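Local coordinates for protein fructose transport system repressor FruR (Pseudomonas putida, PDB 3O75) that probably binds DNA as a transcription regulator of the LacI family, and holds fructose 1-phosphate in its sugar-binding domain, at residues V85-R90 and F97-S102; A231-Q236 and H259-T264; F7-L12 and R19-L24; L36-D41 and Q52-R57. All blocks are in the same frame, centred on the assembly; numbering follows the deposited sequence.

Contact 1. Residues V85-R90 and F97-S102. With F1X (1-O-phosphono-beta-D-fructofuranose), chain C.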
# COMPACT_ATOMS: atom_id res chain seq x y z
N VAL A 85 13.53 -21.49 -0.89
CA VAL A 85 13.05 -20.35 -1.66
C VAL A 85 11.64 -20.63 -2.15
O VAL A 85 11.37 -21.71 -2.67
CB VAL A 85 13.95 -20.07 -2.88
CG1 VAL A 85 13.34 -18.98 -3.76
CG2 VAL A 85 15.35 -19.67 -2.43
N ILE A 86 10.75 -19.66 -1.99
CA ILE A 86 9.34 -19.85 -2.35
C ILE A 86 8.80 -18.74 -3.23
O ILE A 86 8.69 -17.59 -2.81
CB ILE A 86 8.46 -19.97 -1.10
CG1 ILE A 86 8.76 -21.29 -0.38
CG2 ILE A 86 7.00 -19.89 -1.46
CD1 ILE A 86 7.80 -21.59 0.72
N ALA A 87 8.44 -19.10 -4.46
CA ALA A 87 7.93 -18.12 -5.41
C ALA A 87 6.51 -17.69 -5.09
O ALA A 87 5.67 -18.51 -4.70
CB ALA A 87 8.02 -18.65 -6.83
N ILE A 88 6.25 -16.40 -5.27
CA ILE A 88 4.91 -15.86 -5.15
C ILE A 88 4.64 -14.99 -6.37
O ILE A 88 5.53 -14.28 -6.84
CB ILE A 88 4.76 -15.01 -3.87
CG1 ILE A 88 4.87 -15.90 -2.62
CG2 ILE A 88 3.43 -14.26 -3.88
CD1 ILE A 88 4.62 -15.16 -1.31
N ASP A 89 3.42 -15.07 -6.88
CA ASP A 89 3.01 -14.28 -8.03
C ASP A 89 3.71 -14.70 -9.33
O ASP A 89 3.08 -15.26 -10.22
CB ASP A 89 3.18 -12.78 -7.77
CG ASP A 89 2.47 -11.93 -8.80
OD1 ASP A 89 1.42 -11.33 -8.46
OD2 ASP A 89 2.96 -11.85 -9.94
N ARG A 90 5.01 -14.41 -9.44
CA ARG A 90 5.78 -14.89 -10.60
C ARG A 90 6.41 -16.25 -10.32
O ARG A 90 7.22 -16.40 -9.41
CB ARG A 90 6.87 -13.89 -11.01
CG ARG A 90 6.35 -12.54 -11.51
CD ARG A 90 6.31 -11.54 -10.37
NE ARG A 90 6.01 -10.18 -10.83
CZ ARG A 90 6.93 -9.28 -11.17
NH1 ARG A 90 8.21 -9.60 -11.12
NH2 ARG A 90 6.56 -8.07 -11.57
N PHE A 97 11.60 -25.40 -8.10
CA PHE A 97 11.01 -24.56 -7.07
C PHE A 97 9.53 -24.80 -6.81
O PHE A 97 8.84 -25.47 -7.58
CB PHE A 97 11.24 -23.08 -7.39
CG PHE A 97 12.69 -22.70 -7.41
CD1 PHE A 97 13.39 -22.62 -8.61
CD2 PHE A 97 13.36 -22.43 -6.23
CE1 PHE A 97 14.72 -22.27 -8.62
CE2 PHE A 97 14.70 -22.08 -6.24
CZ PHE A 97 15.38 -22.00 -7.44
N CYS A 98 9.05 -24.22 -5.71
CA CYS A 98 7.66 -24.31 -5.32
C CYS A 98 7.03 -22.91 -5.38
O CYS A 98 7.43 -22.01 -4.63
CB CYS A 98 7.57 -24.87 -3.90
SG CYS A 98 5.90 -25.14 -3.29
N SER A 99 6.06 -22.72 -6.27
CA SER A 99 5.51 -21.39 -6.52
C SER A 99 4.02 -21.28 -6.20
O SER A 99 3.26 -22.23 -6.39
CB SER A 99 5.73 -20.99 -7.99
OG SER A 99 7.07 -21.21 -8.38
N VAL A 100 3.62 -20.11 -5.71
CA VAL A 100 2.21 -19.81 -5.49
C VAL A 100 1.80 -18.65 -6.38
O VAL A 100 2.31 -17.54 -6.25
CB VAL A 100 1.94 -19.43 -4.02
CG1 VAL A 100 0.44 -19.21 -3.81
CG2 VAL A 100 2.47 -20.51 -3.09
N ILE A 101 0.86 -18.89 -7.29
CA ILE A 101 0.49 -17.91 -8.30
C ILE A 101 -1.01 -17.93 -8.58
O ILE A 101 -1.73 -18.80 -8.08
CB ILE A 101 1.25 -18.17 -9.63
CG1 ILE A 101 0.80 -19.50 -10.24
CG2 ILE A 101 2.76 -18.19 -9.39
CD1 ILE A 101 1.59 -19.90 -11.47
N SER A 102 -1.49 -16.96 -9.36
CA SER A 102 -2.88 -16.92 -9.78
C SER A 102 -3.08 -17.64 -11.12
O SER A 102 -2.11 -17.96 -11.80
CB SER A 102 -3.36 -15.47 -9.91
OG SER A 102 -3.27 -14.78 -8.68
C1 F1X C . -0.71 -7.32 -8.78
O1 F1X C . -1.66 -6.29 -8.97
P1 F1X C . -3.20 -6.68 -9.18
C2 F1X C . 0.07 -7.51 -10.07
O2 F1X C . -0.81 -7.44 -11.19
C3 F1X C . 0.79 -8.85 -10.06
O3 F1X C . -0.07 -9.92 -10.44
C4 F1X C . 1.90 -8.60 -11.05
O4 F1X C . 2.98 -9.53 -10.96
C5 F1X C . 2.31 -7.22 -10.56
O5 F1X C . 1.10 -6.53 -10.23
C6 F1X C . 3.14 -6.51 -11.60
O6 F1X C . 4.48 -6.89 -11.29
O1P F1X C . -3.20 -7.57 -10.40
O2P F1X C . -3.58 -7.40 -7.91
O3P F1X C . -3.89 -5.36 -9.39
O HOH W 1 -1.18 -12.74 -9.30
O HOH W 2 0.52 -14.64 -10.69

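Contact 2. Residues A231-Q236 and H259-T264. With F1X (1-O-phosphono-beta-D-fructofuranose), chain C.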
# COMPACT_ATOMS: atom_id res chain seq x y z
N ALA A 231 -9.87 -9.97 -8.83
CA ALA A 231 -9.09 -9.72 -7.63
C ALA A 231 -8.35 -10.98 -7.16
O ALA A 231 -8.89 -12.07 -7.20
CB ALA A 231 -9.98 -9.19 -6.52
N GLN A 232 -7.11 -10.81 -6.71
CA GLN A 232 -6.35 -11.91 -6.14
C GLN A 232 -6.98 -12.33 -4.83
O GLN A 232 -7.63 -11.53 -4.15
CB GLN A 232 -4.92 -11.48 -5.83
CG GLN A 232 -4.04 -11.18 -7.02
CD GLN A 232 -2.61 -10.87 -6.60
OE1 GLN A 232 -1.98 -11.66 -5.89
NE2 GLN A 232 -2.10 -9.72 -7.01
N GLN A 233 -6.78 -13.59 -4.45
CA GLN A 233 -7.08 -14.03 -3.10
C GLN A 233 -5.80 -13.88 -2.27
O GLN A 233 -5.12 -14.86 -1.98
CB GLN A 233 -7.58 -15.47 -3.09
CG GLN A 233 -8.80 -15.69 -3.98
CD GLN A 233 -9.47 -17.03 -3.75
OE1 GLN A 233 -9.83 -17.37 -2.62
NE2 GLN A 233 -9.65 -17.80 -4.82
N HIS A 234 -5.48 -12.64 -1.91
CA HIS A 234 -4.22 -12.33 -1.24
C HIS A 234 -4.01 -13.19 -0.01
O HIS A 234 -2.92 -13.72 0.21
CB HIS A 234 -4.17 -10.86 -0.83
CG HIS A 234 -4.39 -9.90 -1.96
ND1 HIS A 234 -5.65 -9.50 -2.35
CD2 HIS A 234 -3.52 -9.27 -2.77
CE1 HIS A 234 -5.54 -8.65 -3.36
NE2 HIS A 234 -4.26 -8.50 -3.64
N GLY A 235 -5.06 -13.34 0.79
CA GLY A 235 -4.99 -14.12 2.02
C GLY A 235 -4.72 -15.60 1.78
O GLY A 235 -3.93 -16.22 2.49
N GLN A 236 -5.37 -16.16 0.77
CA GLN A 236 -5.15 -17.56 0.43
C GLN A 236 -3.75 -17.77 -0.13
O GLN A 236 -3.07 -18.75 0.20
CB GLN A 236 -6.21 -18.05 -0.56
CG GLN A 236 -6.07 -19.52 -0.92
CD GLN A 236 -6.00 -20.42 0.31
OE1 GLN A 236 -6.92 -20.44 1.13
NE2 GLN A 236 -4.90 -21.15 0.45
N HIS A 259 1.35 -24.12 -7.31
CA HIS A 259 0.06 -24.09 -6.66
C HIS A 259 -0.70 -22.85 -7.12
O HIS A 259 -0.38 -21.73 -6.73
CB HIS A 259 0.22 -24.09 -5.14
CG HIS A 259 1.06 -25.21 -4.62
ND1 HIS A 259 0.54 -26.44 -4.30
CD2 HIS A 259 2.39 -25.29 -4.37
CE1 HIS A 259 1.51 -27.23 -3.87
NE2 HIS A 259 2.65 -26.55 -3.91
N ALA A 260 -1.70 -23.06 -7.98
CA ALA A 260 -2.47 -21.95 -8.53
C ALA A 260 -3.63 -21.56 -7.61
O ALA A 260 -4.27 -22.41 -7.00
CB ALA A 260 -2.98 -22.30 -9.92
N VAL A 261 -3.88 -20.26 -7.52
CA VAL A 261 -5.00 -19.74 -6.76
C VAL A 261 -5.83 -18.84 -7.66
O VAL A 261 -5.35 -17.81 -8.14
CB VAL A 261 -4.55 -18.95 -5.52
CG1 VAL A 261 -5.75 -18.35 -4.82
CG2 VAL A 261 -3.77 -19.84 -4.57
N GLY A 262 -7.08 -19.22 -7.90
CA GLY A 262 -7.95 -18.48 -8.78
C GLY A 262 -8.24 -17.07 -8.30
O GLY A 262 -8.31 -16.82 -7.10
N ARG A 263 -8.39 -16.15 -9.24
CA ARG A 263 -8.79 -14.79 -8.90
C ARG A 263 -10.31 -14.71 -8.74
O ARG A 263 -11.06 -15.48 -9.35
CB ARG A 263 -8.30 -13.80 -9.96
CG ARG A 263 -6.78 -13.67 -10.03
CD ARG A 263 -6.38 -12.32 -10.60
NE ARG A 263 -4.94 -12.06 -10.47
CZ ARG A 263 -4.41 -10.85 -10.31
NH1 ARG A 263 -5.20 -9.78 -10.25
NH2 ARG A 263 -3.10 -10.70 -10.20
N THR A 264 -10.77 -13.79 -7.90
CA THR A 264 -12.20 -13.58 -7.70
C THR A 264 -12.74 -12.60 -8.74
O THR A 264 -12.24 -11.49 -8.88
CB THR A 264 -12.49 -13.03 -6.29
OG1 THR A 264 -11.90 -13.90 -5.31
CG2 THR A 264 -13.99 -12.94 -6.04
C1 F1X C . -0.71 -7.32 -8.78
O1 F1X C . -1.66 -6.29 -8.97
P1 F1X C . -3.20 -6.68 -9.18
C2 F1X C . 0.07 -7.51 -10.07
O2 F1X C . -0.81 -7.44 -11.19
C3 F1X C . 0.79 -8.85 -10.06
O3 F1X C . -0.07 -9.92 -10.44
C4 F1X C . 1.90 -8.60 -11.05
O4 F1X C . 2.98 -9.53 -10.96
C5 F1X C . 2.31 -7.22 -10.56
O5 F1X C . 1.10 -6.53 -10.23
C6 F1X C . 3.14 -6.51 -11.60
O6 F1X C . 4.48 -6.89 -11.29
O1P F1X C . -3.20 -7.57 -10.40
O2P F1X C . -3.58 -7.40 -7.91
O3P F1X C . -3.89 -5.36 -9.39
O HOH W 3 -5.67 -15.31 -6.49

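Contact 3. Residues F7-L12 and R19-L24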
# COMPACT_ATOMS: atom_id res chain seq x y z
N PHE A 7 11.04 -11.51 2.52
CA PHE A 7 10.13 -11.36 1.39
C PHE A 7 10.63 -10.28 0.44
O PHE A 7 10.61 -9.09 0.76
CB PHE A 7 8.71 -11.03 1.87
CG PHE A 7 7.70 -10.96 0.75
CD1 PHE A 7 7.91 -11.63 -0.45
CD2 PHE A 7 6.53 -10.24 0.91
CE1 PHE A 7 6.98 -11.57 -1.47
CE2 PHE A 7 5.59 -10.17 -0.11
CZ PHE A 7 5.81 -10.84 -1.30
N ILE A 8 11.08 -10.71 -0.74
CA ILE A 8 11.42 -9.79 -1.81
C ILE A 8 10.21 -9.57 -2.71
O ILE A 8 9.71 -10.50 -3.34
CB ILE A 8 12.59 -10.32 -2.66
CG1 ILE A 8 13.84 -10.51 -1.79
CG2 ILE A 8 12.88 -9.37 -3.81
CD1 ILE A 8 15.04 -11.05 -2.56
N LEU A 9 9.74 -8.32 -2.75
CA LEU A 9 8.62 -7.94 -3.61
C LEU A 9 9.06 -6.82 -4.55
O LEU A 9 10.02 -6.11 -4.26
CB LEU A 9 7.41 -7.53 -2.77
CG LEU A 9 7.63 -6.46 -1.69
CD1 LEU A 9 7.62 -5.06 -2.29
CD2 LEU A 9 6.57 -6.58 -0.61
N PRO A 10 8.37 -6.68 -5.68
CA PRO A 10 8.72 -5.71 -6.73
C PRO A 10 8.34 -4.25 -6.43
O PRO A 10 9.08 -3.35 -6.82
CB PRO A 10 7.92 -6.19 -7.95
CG PRO A 10 7.43 -7.56 -7.60
CD PRO A 10 7.28 -7.56 -6.12
N ASP A 11 7.21 -4.01 -5.76
CA ASP A 11 6.70 -2.65 -5.62
C ASP A 11 5.90 -2.45 -4.34
O ASP A 11 4.79 -2.99 -4.19
CB ASP A 11 5.85 -2.28 -6.84
CG ASP A 11 5.44 -0.81 -6.84
OD1 ASP A 11 5.91 -0.04 -5.98
OD2 ASP A 11 4.64 -0.42 -7.71
N LEU A 12 6.46 -1.67 -3.43
CA LEU A 12 5.83 -1.35 -2.15
C LEU A 12 4.54 -0.56 -2.34
O LEU A 12 3.63 -0.63 -1.51
CB LEU A 12 6.80 -0.56 -1.27
CG LEU A 12 8.00 -1.35 -0.76
CD1 LEU A 12 9.16 -0.43 -0.36
CD2 LEU A 12 7.59 -2.24 0.40
N ARG A 19 -0.47 -5.98 0.53
CA ARG A 19 -1.49 -6.86 1.07
C ARG A 19 -0.94 -8.25 1.38
O ARG A 19 -1.16 -8.80 2.47
CB ARG A 19 -2.63 -7.00 0.06
CG ARG A 19 -3.99 -6.66 0.60
CD ARG A 19 -4.67 -7.88 1.15
NE ARG A 19 -6.06 -7.90 0.73
CZ ARG A 19 -7.04 -7.25 1.35
NH1 ARG A 19 -6.78 -6.53 2.44
NH2 ARG A 19 -8.28 -7.32 0.89
N ILE A 20 -0.23 -8.83 0.43
CA ILE A 20 0.35 -10.14 0.63
C ILE A 20 1.36 -10.11 1.77
O ILE A 20 1.37 -10.98 2.63
CB ILE A 20 1.01 -10.67 -0.66
CG1 ILE A 20 -0.07 -10.95 -1.71
CG2 ILE A 20 1.82 -11.92 -0.37
CD1 ILE A 20 0.49 -11.29 -3.08
N ALA A 21 2.21 -9.08 1.76
CA ALA A 21 3.24 -8.94 2.78
C ALA A 21 2.64 -8.87 4.19
O ALA A 21 3.16 -9.49 5.11
CB ALA A 21 4.08 -7.70 2.51
N LYS A 22 1.56 -8.11 4.33
CA LYS A 22 0.88 -7.97 5.61
C LYS A 22 0.25 -9.30 6.03
O LYS A 22 0.36 -9.72 7.18
CB LYS A 22 -0.19 -6.89 5.53
CG LYS A 22 -1.02 -6.72 6.79
CD LYS A 22 -1.72 -5.37 6.81
CE LYS A 22 -2.42 -5.11 8.13
NZ LYS A 22 -3.16 -3.82 8.13
N GLN A 23 -0.41 -9.96 5.08
CA GLN A 23 -1.01 -11.26 5.33
C GLN A 23 0.08 -12.23 5.77
O GLN A 23 -0.06 -12.92 6.77
CB GLN A 23 -1.68 -11.78 4.07
CG GLN A 23 -3.11 -12.23 4.27
CD GLN A 23 -4.08 -11.07 4.34
OE1 GLN A 23 -5.17 -11.12 3.77
NE2 GLN A 23 -3.68 -10.01 5.04
N LEU A 24 1.17 -12.25 5.00
CA LEU A 24 2.32 -13.08 5.30
C LEU A 24 2.83 -12.80 6.71
O LEU A 24 3.14 -13.73 7.47
CB LEU A 24 3.43 -12.77 4.30
CG LEU A 24 4.08 -13.91 3.52
CD1 LEU A 24 3.10 -15.05 3.25
CD2 LEU A 24 4.67 -13.36 2.22

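Contact 4. Residues L36-D41 and Q52-R57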
# COMPACT_ATOMS: atom_id res chain seq x y z
N LEU A 36 10.85 -9.90 7.47
CA LEU A 36 11.58 -8.77 6.93
C LEU A 36 11.30 -8.60 5.44
O LEU A 36 11.46 -9.54 4.66
CB LEU A 36 13.08 -8.95 7.15
CG LEU A 36 13.56 -8.87 8.60
CD1 LEU A 36 15.06 -9.06 8.66
CD2 LEU A 36 13.17 -7.53 9.19
N ILE A 37 10.91 -7.40 5.05
CA ILE A 37 10.48 -7.13 3.69
C ILE A 37 11.46 -6.19 2.98
O ILE A 37 12.01 -5.29 3.60
CB ILE A 37 9.09 -6.49 3.70
CG1 ILE A 37 8.09 -7.42 4.40
CG2 ILE A 37 8.63 -6.15 2.30
CD1 ILE A 37 6.86 -6.70 4.89
N ALA A 38 11.67 -6.42 1.69
CA ALA A 38 12.51 -5.54 0.89
C ALA A 38 12.01 -5.48 -0.54
O ALA A 38 11.45 -6.46 -1.04
CB ALA A 38 13.96 -6.00 0.93
N SER A 39 12.21 -4.35 -1.20
CA SER A 39 11.71 -4.13 -2.55
C SER A 39 12.80 -4.14 -3.61
O SER A 39 13.92 -3.68 -3.36
CB SER A 39 10.94 -2.80 -2.61
OG SER A 39 10.65 -2.45 -3.95
N SER A 40 12.47 -4.63 -4.79
CA SER A 40 13.43 -4.73 -5.89
C SER A 40 13.18 -3.69 -6.97
O SER A 40 14.03 -3.47 -7.83
CB SER A 40 13.38 -6.13 -6.52
OG SER A 40 12.16 -6.33 -7.23
N ASP A 41 12.02 -3.04 -6.92
CA ASP A 41 11.59 -2.13 -7.98
C ASP A 41 11.56 -2.79 -9.36
O ASP A 41 11.60 -2.11 -10.38
CB ASP A 41 12.43 -0.85 -8.01
CG ASP A 41 12.18 0.05 -6.81
OD1 ASP A 41 12.09 1.28 -6.98
OD2 ASP A 41 12.05 -0.49 -5.70
N GLN A 52 21.81 -11.36 -1.78
CA GLN A 52 22.96 -11.41 -0.89
C GLN A 52 22.58 -11.03 0.53
O GLN A 52 23.11 -11.59 1.49
CB GLN A 52 24.05 -10.47 -1.41
CG GLN A 52 24.36 -10.64 -2.88
CD GLN A 52 25.09 -9.45 -3.47
OE1 GLN A 52 25.82 -8.74 -2.77
NE2 GLN A 52 24.91 -9.22 -4.77
N LEU A 53 21.66 -10.08 0.66
CA LEU A 53 21.26 -9.59 1.98
C LEU A 53 20.54 -10.65 2.81
O LEU A 53 20.94 -10.93 3.94
CB LEU A 53 20.38 -8.34 1.84
CG LEU A 53 20.08 -7.58 3.14
CD1 LEU A 53 21.35 -7.36 3.94
CD2 LEU A 53 19.39 -6.26 2.84
N PHE A 54 19.49 -11.25 2.25
CA PHE A 54 18.67 -12.18 3.01
C PHE A 54 19.40 -13.47 3.40
O PHE A 54 19.01 -14.14 4.35
CB PHE A 54 17.37 -12.49 2.26
CG PHE A 54 16.34 -11.40 2.38
CD1 PHE A 54 16.15 -10.49 1.35
CD2 PHE A 54 15.58 -11.28 3.53
CE1 PHE A 54 15.21 -9.48 1.47
CE2 PHE A 54 14.64 -10.27 3.65
CZ PHE A 54 14.45 -9.37 2.62
N ARG A 55 20.45 -13.81 2.66
CA ARG A 55 21.27 -14.96 3.01
C ARG A 55 22.27 -14.61 4.11
O ARG A 55 22.62 -15.46 4.94
CB ARG A 55 21.98 -15.52 1.78
CG ARG A 55 22.96 -14.55 1.14
CD ARG A 55 23.01 -14.75 -0.36
NE ARG A 55 24.21 -14.16 -0.95
CZ ARG A 55 25.33 -14.83 -1.20
NH1 ARG A 55 25.40 -16.12 -0.90
NH2 ARG A 55 26.37 -14.21 -1.73
N ALA A 56 22.73 -13.37 4.12
CA ALA A 56 23.61 -12.88 5.18
C ALA A 56 22.81 -12.76 6.48
O ALA A 56 23.29 -13.12 7.55
CB ALA A 56 24.21 -11.54 4.80
N ARG A 57 21.59 -12.25 6.36
CA ARG A 57 20.66 -12.21 7.48
C ARG A 57 20.33 -13.64 7.88
O ARG A 57 19.75 -13.89 8.93
CB ARG A 57 19.38 -11.48 7.07
CG ARG A 57 19.02 -10.29 7.95
CD ARG A 57 19.69 -9.00 7.48
NE ARG A 57 21.14 -9.12 7.36
CZ ARG A 57 21.99 -8.10 7.50
NH1 ARG A 57 21.54 -6.89 7.77
NH2 ARG A 57 23.30 -8.31 7.38

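Contact 1. Residues V85-R90 and F97-S102
A87 and S99 pair in parallel, although their strands follow each other directly in the chain. The short link between them contains no helix. The strands run 12° apart. A87 N donates to C98 O (3.1 Å). V100 N returns a straighter bond to A87 O (2.8 Å), from above the carbonyl plane. D89 N then reaches V100 O (2.8 Å), nearly end-on to the carbonyl. The pairing is tight at A87, where CB lies 3.5 Å from S99 CB. S99 OG turns from there to L92 N, in the link. At the other end V85 CB meets the F97 ring obliquely.

Beyond the last bond the chain turns into the sugar site. D89 CG stands anti to the backbone N (chi1 -167°), and this swings the carboxylate toward the ligand. OD1 accepts from F1X O3 (2.9 Å) and OD2 from F1X O4 (2.5 Å). R90 NE gives F1X O4 an almost straight bond (3.1 Å, 175°), so O4 donates to D89 and accepts from R90. Water 1 joins D89 OD1, S102 OG and F1X O3.

Strand 61-64 borders 85-88, and strand 257-266 borders 98-102. Helix 234-251 covers I86, I88 and C98, while helix 74-80 packs on V85 and F97.

Contact 2. Residues A231-Q236 and H259-T264
R263 and Q232 hold the phosphate end of the ligand together, and the R263 side chain can be followed outward. Its CB sits 3.3 Å from A231 O. CG and CD continue along the A231 carbonyl group, in an extended chain. NE comes 3.7 Å from Q232 CG. CZ lies under the same atom, with Q232 CG over the centre of the guanidinium face at 3.3 Å. At the tip NH1 (3.0 Å) and NH2 (3.1 Å) both donate to F1X O1P, which lies at the guanidinium edge. NH1 also bonds M230 O, which helps fix the rotation of the group.

Q232 runs beside R263 and points the same way, its amide plane 38° from the guanidinium. Its NE2 donates to F1X O2P (2.9 Å), so the two side chains take different phosphate oxygens. The backbones are joined at A231 and T264, an antiparallel hydrogen-bonded pair; T264 N reaches A231 O at 2.6 Å. Q233, the N-cap residue, extends its amide back to G262 O (NE2 2.8 Å). Water 3 links Q233 N to V261 O.

This is where chain segments cross between the two lobes, as in other LacI-type sugar-binding domains. Strand 98-102 flanks 259-261, helix 15-30 packs on Q232 and H234, and I237 of helix 234-251 packs on Q232 and V261.

Contact 3. Residues F7-L12 and R19-L24
F7 and A21 meet inside the first beta-alpha-beta unit of the domain, made of strand 4-9, helix 15-30 and strand 34-39. Strand 7-9 and helix segment 19-24 run almost antiparallel (171°), their axes 10.3 Å apart at closest. The contact is wholly apolar, and the F7 ring carries it.

With CG anti to the backbone N (chi1 -176°), the ring is directed at the helix. The A21 methyl meets its edge, CB to CD2 at 3.9 Å. L24 comes over one face as a CH-pi contact, its CD2 4.1 Å from the ring centroid. L9 CB lies over the opposite face, so the ring is held between two leucines. I20 adds CG2, which approaches F7 CE2 obliquely at 4.2 Å. L9 CD2 also touches the A21 methyl (4.1 Å).

Between subunits, K22 forms a salt bridge to D11 of the second subunit, and D11 of this chain pairs with K22 of that subunit. F63 of strand 61-64 packs on F7 and L24.

Such packing of a helix on the parallel sheet is typical of the Rossmann-like lobe of the type I periplasmic binding fold.

Contact 4. Residues L36-D41 and Q52-R57
Strand 36-39, with L36 and A38 facing F54, runs nearly antiparallel to helix 52-56 (166°), their axes 10.9 Å apart. They form the strand-helix half of the beta-alpha-beta unit built from strand 34-39, helix 44-56 and strand 61-64. The unit belongs to the Rossmann-like lobe of the sugar-binding domain.

F54 bridges the gap. Its CG is anti to the carbonyl carbon (chi1 -78°), and the ring points its far edge at the strand backbone. CE2 comes 3.4 Å from L36 O, close to the ring plane. The aromatic C-H edge is slightly positive, so this approach to a carbonyl oxygen is probably favourable. The same oxygen is probably hydrogen-bonded to F7 N of the neighbouring strand 4-9. CE2 also lies 4.1 Å from L36 CB. On the other side of the ring edge, A38 CB touches CE1 at 3.7 Å. I37 points its own side chain away from the helix; only its carbonyl carbon nears the ring, at CZ.

Further along, L36 CD1 reaches the aliphatic part of R57, at CG (4.2 Å). The contact also borders the second subunit. L36 packs on F54 of that subunit and R57 on its R57, while D41 OD1 accepts a hydrogen bond from its Q26 NE2.

Within the helix segment, L53 CD1 sits 3.7 Å above the R57 guanidinium plane, over its centre.

Overall arrangement
From the N terminus, contact 3 closes first, joining strand 4-9 to the helix that follows it. Contact 4 does the same for the next strand and helix. The two are neighbours, because strands 4-9 and 34-39 pair in the sheet, and both reach the second subunit. Contact 1 closes a short loop further along the same sheet. Contact 2 closes last, over a 22-residue loop that is mostly helix. None nests in or crosses another; all four are in series. Contacts 3, 4 and 1 tie the N-terminal lobe together. Contact 2 joins chain segments that cross between the lobes. Strand 98-102 pairs with 257-266, so contact 1 adjoins contact 2, and both hold the sugar phosphate.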